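Local structure of diphthine synthase (Aeropyrum pernix, 1WDE) at residues 88-93 against 98-103; 13-18 against 24-29. The protein probably trimethylates the amino group of a modified histidine of elongation factor 2, using S-adenosyl-L-methionine, to give the diphthamide precursor diphthine. All coordinates share one frame; numbering follows the deposited sequence.

Contact 1 of 2, residues 88-93 against 98-103; sequences VVTAGD and TTHSSL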
# COMPACT_ATOMS: atom_id res chain seq x y z
N VAL A 88 -0.87 -20.05 0.20
CA VAL A 88 -0.37 -18.99 -0.67
C VAL A 88 0.14 -17.94 0.31
O VAL A 88 -0.62 -17.41 1.13
CB VAL A 88 -1.47 -18.40 -1.58
CG1 VAL A 88 -0.92 -17.21 -2.36
CG2 VAL A 88 -1.96 -19.47 -2.56
N VAL A 89 1.44 -17.67 0.24
CA VAL A 89 2.06 -16.72 1.15
C VAL A 89 2.41 -15.40 0.49
O VAL A 89 2.99 -15.35 -0.58
CB VAL A 89 3.35 -17.29 1.73
CG1 VAL A 89 3.85 -16.37 2.84
CG2 VAL A 89 3.10 -18.70 2.27
N THR A 90 2.05 -14.32 1.19
CA THR A 90 2.30 -12.96 0.73
C THR A 90 3.08 -12.20 1.80
O THR A 90 2.89 -12.42 2.98
CB THR A 90 0.96 -12.22 0.47
OG1 THR A 90 0.26 -12.87 -0.60
CG2 THR A 90 1.21 -10.75 0.09
N ALA A 91 4.00 -11.32 1.38
CA ALA A 91 4.70 -10.51 2.37
C ALA A 91 3.58 -9.55 2.83
O ALA A 91 2.69 -9.22 2.06
CB ALA A 91 5.84 -9.72 1.69
N GLY A 92 3.60 -9.12 4.08
CA GLY A 92 2.53 -8.25 4.55
C GLY A 92 1.27 -9.04 4.86
O GLY A 92 1.32 -10.07 5.52
N ASP A 93 0.13 -8.56 4.38
CA ASP A 93 -1.17 -9.23 4.60
C ASP A 93 -1.80 -9.47 3.24
O ASP A 93 -1.88 -8.56 2.42
CB ASP A 93 -2.10 -8.34 5.43
CG ASP A 93 -3.43 -9.01 5.73
OD1 ASP A 93 -3.60 -9.52 6.86
OD2 ASP A 93 -4.29 -9.03 4.84
N THR A 98 -3.74 -6.13 -2.69
CA THR A 98 -3.45 -7.22 -3.62
C THR A 98 -4.83 -7.66 -4.07
O THR A 98 -5.83 -7.24 -3.48
CB THR A 98 -2.77 -8.42 -2.94
OG1 THR A 98 -3.76 -9.19 -2.24
CG2 THR A 98 -1.71 -7.95 -1.95
N THR A 99 -4.92 -8.48 -5.11
CA THR A 99 -6.23 -8.95 -5.54
C THR A 99 -6.48 -10.41 -5.14
O THR A 99 -7.32 -11.08 -5.74
CB THR A 99 -6.42 -8.81 -7.07
OG1 THR A 99 -5.30 -9.39 -7.74
CG2 THR A 99 -6.56 -7.34 -7.46
N HIS A 100 -5.77 -10.90 -4.12
CA HIS A 100 -5.93 -12.28 -3.66
C HIS A 100 -7.32 -12.64 -3.12
O HIS A 100 -7.62 -13.82 -2.92
CB HIS A 100 -4.86 -12.62 -2.62
CG HIS A 100 -3.46 -12.53 -3.13
ND1 HIS A 100 -3.15 -12.62 -4.48
CD2 HIS A 100 -2.28 -12.32 -2.49
CE1 HIS A 100 -1.85 -12.47 -4.64
NE2 HIS A 100 -1.30 -12.29 -3.46
N SER A 101 -8.18 -11.65 -2.88
CA SER A 101 -9.53 -11.94 -2.41
C SER A 101 -10.30 -12.65 -3.54
O SER A 101 -11.26 -13.39 -3.29
CB SER A 101 -10.26 -10.66 -2.00
OG SER A 101 -10.18 -9.66 -3.00
N SER A 102 -9.89 -12.41 -4.79
CA SER A 102 -10.53 -13.06 -5.93
C SER A 102 -10.19 -14.54 -5.89
O SER A 102 -11.03 -15.38 -6.15
CB SER A 102 -10.04 -12.45 -7.25
OG SER A 102 -10.59 -11.15 -7.45
N LEU A 103 -8.95 -14.86 -5.53
CA LEU A 103 -8.55 -16.25 -5.43
C LEU A 103 -9.42 -16.93 -4.37
O LEU A 103 -9.96 -18.01 -4.58
CB LEU A 103 -7.08 -16.38 -5.04
CG LEU A 103 -6.28 -17.57 -5.58
CD1 LEU A 103 -4.92 -17.59 -4.90
CD2 LEU A 103 -7.01 -18.88 -5.33
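Thr90 meets His100 at the edge of the imidazole. Thr90 OG1 lies near the ring plane, 3.2 Å from His100 CD2 and 3.3 Å from His100 NE2. Both polar groups have a firmer partner in Glu39: its OE1 is hydrogen-bonded to Thr90 OG1 and to His100 NE2. One carboxylate oxygen thus ties the strand residue to the helix residue. Such a carboxylate would probably polarise the ring. His100 CG is anti to its carbonyl carbon (chi1 -62°), which sends the ring toward strand 85-90. Farther along, Val88 CG2 packs against Leu103 CD1 at 4.2 Å. Leu10 and Ile77 touch both of these side chains.

Thr98 CB lies 4.0 Å above one face of the His100 ring, nearer its edge than its middle. Thr98 OG1 accepts a nearly straight bond from His100 N at 3.2 Å (168°), an ST turn leading into helix 100-109. The same hydroxyl is also hydrogen-bonded to Pro94 O. Thr98 CG2 also approaches Asp93 O at 4.4 Å. The Asp93 carboxylate is held elsewhere: OD1 bonds Tyr116 OH and Gly119 N, and OD2 bonds Met95 N. Asp93 and nearby Val96 probably bind S-adenosyl-L-methionine. The whole is a strand-loop-helix unit of the parallel sheet in a tetrapyrrole methylase fold, with the probable cofactor site at the strand's C-terminal end.

Contact 2 of 2, residues 13-18 against 24-29; sequences VGWGYA and LEALDA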
# COMPACT_ATOMS: atom_id res chain seq x y z
N VAL A 13 -2.00 -16.78 3.59
CA VAL A 13 -1.18 -16.37 4.72
C VAL A 13 -0.34 -15.09 4.59
O VAL A 13 0.48 -14.97 3.68
CB VAL A 13 -0.23 -17.54 5.08
CG1 VAL A 13 0.43 -17.30 6.43
CG2 VAL A 13 -1.00 -18.86 5.08
N GLY A 14 -0.54 -14.16 5.51
CA GLY A 14 0.26 -12.94 5.51
C GLY A 14 1.52 -13.26 6.29
O GLY A 14 1.47 -13.76 7.41
N TRP A 15 2.68 -12.99 5.70
CA TRP A 15 3.96 -13.29 6.33
C TRP A 15 4.63 -12.10 7.05
O TRP A 15 5.67 -12.27 7.68
CB TRP A 15 4.91 -13.84 5.27
CG TRP A 15 5.92 -14.81 5.78
CD1 TRP A 15 7.28 -14.65 5.80
CD2 TRP A 15 5.66 -16.12 6.31
NE1 TRP A 15 7.88 -15.78 6.31
CE2 TRP A 15 6.91 -16.70 6.64
CE3 TRP A 15 4.49 -16.86 6.55
CZ2 TRP A 15 7.03 -17.98 7.19
CZ3 TRP A 15 4.61 -18.13 7.10
CH2 TRP A 15 5.87 -18.68 7.42
N GLY A 16 4.04 -10.91 6.98
CA GLY A 16 4.70 -9.76 7.59
C GLY A 16 5.65 -9.22 6.53
O GLY A 16 5.90 -9.90 5.54
N TYR A 17 6.22 -8.03 6.71
CA TYR A 17 7.07 -7.50 5.65
C TYR A 17 8.58 -7.57 5.87
O TYR A 17 9.34 -6.98 5.11
CB TYR A 17 6.66 -6.05 5.34
CG TYR A 17 6.74 -5.14 6.53
CD1 TYR A 17 5.67 -5.05 7.44
CD2 TYR A 17 7.89 -4.41 6.80
CE1 TYR A 17 5.75 -4.25 8.56
CE2 TYR A 17 7.99 -3.60 7.94
CZ TYR A 17 6.91 -3.52 8.81
OH TYR A 17 6.99 -2.74 9.94
N ALA A 18 9.02 -8.29 6.89
CA ALA A 18 10.45 -8.43 7.13
C ALA A 18 10.68 -9.66 7.99
O ALA A 18 9.76 -10.13 8.64
CB ALA A 18 11.01 -7.20 7.85
N LEU A 24 2.97 -16.60 15.08
CA LEU A 24 3.08 -18.03 15.38
C LEU A 24 2.11 -18.85 14.52
O LEU A 24 2.48 -19.88 13.94
CB LEU A 24 2.80 -18.26 16.86
CG LEU A 24 3.74 -17.51 17.81
CD1 LEU A 24 3.30 -17.71 19.24
CD2 LEU A 24 5.17 -17.99 17.61
N GLU A 25 0.86 -18.39 14.42
CA GLU A 25 -0.10 -19.17 13.63
C GLU A 25 0.25 -19.20 12.16
O GLU A 25 -0.05 -20.19 11.47
CB GLU A 25 -1.53 -18.67 13.84
CG GLU A 25 -1.75 -17.17 13.68
CD GLU A 25 -3.23 -16.81 13.63
OE1 GLU A 25 -3.99 -17.24 14.53
OE2 GLU A 25 -3.63 -16.09 12.70
N ALA A 26 0.89 -18.15 11.64
CA ALA A 26 1.27 -18.16 10.24
C ALA A 26 2.39 -19.20 10.04
O ALA A 26 2.39 -19.97 9.07
CB ALA A 26 1.76 -16.77 9.79
N LEU A 27 3.38 -19.17 10.93
CA LEU A 27 4.50 -20.10 10.87
C LEU A 27 3.90 -21.52 10.92
O LEU A 27 4.17 -22.36 10.06
CB LEU A 27 5.45 -19.87 12.06
CG LEU A 27 6.33 -18.61 12.09
CD1 LEU A 27 6.92 -18.42 13.47
CD2 LEU A 27 7.44 -18.71 11.07
N ASP A 28 3.04 -21.75 11.91
CA ASP A 28 2.37 -23.04 12.09
C ASP A 28 1.61 -23.46 10.82
O ASP A 28 1.83 -24.56 10.28
CB ASP A 28 1.39 -22.94 13.26
CG ASP A 28 0.81 -24.29 13.65
OD1 ASP A 28 -0.17 -24.31 14.42
OD2 ASP A 28 1.33 -25.33 13.19
N ALA A 29 0.72 -22.60 10.33
CA ALA A 29 -0.07 -22.89 9.14
C ALA A 29 0.74 -23.36 7.95
O ALA A 29 0.39 -24.34 7.30
CB ALA A 29 -0.88 -21.65 8.73
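The Trp15 indole presents its six-membered ring to helix 24-32. Ala26 O lies at the ring edge, near its plane, 3.5 Å from Trp15 CZ3. Leu27 comes in obliquely, its CD2 being 4.0 Å from Trp15 CZ2, and the two side chains cross at about a right angle. The methyl of Ala26 touches the same ring corner, CB to Trp15 CZ3 at 4.1 Å. At the far side of the indole, NE1 is hydrogen-bonded to Ser52 OG, which helps fix the ring's rotation. Leu49 and Ala56 of helix 47-57 touch the indole. A serine in place of Trp15 would probably open a gap beside Leu27 and Ala26 and leave Ser52 without its indole partner.

Ala26 CB points at the strand. It packs on Val13 CG1 at 3.7 Å and on Gly14 O at 3.8 Å. Val13 CG1 reaches it because this branch is anti to the backbone N (chi1 -168°). The small methyl lets the backbones come close, with Val13 CA and Ala26 CA 6.3 Å apart. Ile117 of strand 113-117 touches both Val13 and Ala26. A classic beta bulge sets Trp15 and Gly16 opposite Gly92 alone. Helix 24-32 packs by small and apolar side chains on strand 9-14, first in the chain and internal in the parallel sheet: the opening strand-loop-helix unit of this tetrapyrrole methylase fold.

Overall arrangement
Contacts 1 and 2 follow one another along the chain, and their centres are 12 Å apart. They share the parallel sheet, in which strands 85-90 and 9-14 are neighbours. The helices of the two contacts pack on opposite faces of this sheet. Backbone bonds probably join the contacts directly: Trp15 N to Thr90 O and Gly92 N to Gly16 O, each at 2.8 Å. Val89 CG1 also packs on Trp15 CB at 3.7 Å. Asp93 of contact 1 and Ser121 probably both belong to the S-adenosyl-L-methionine site, and the nearest atoms of their side chains are about 4 Å apart. Gly14 of contact 2 lies about 5 Å from the Asp93 side chain, CA to nearest atom.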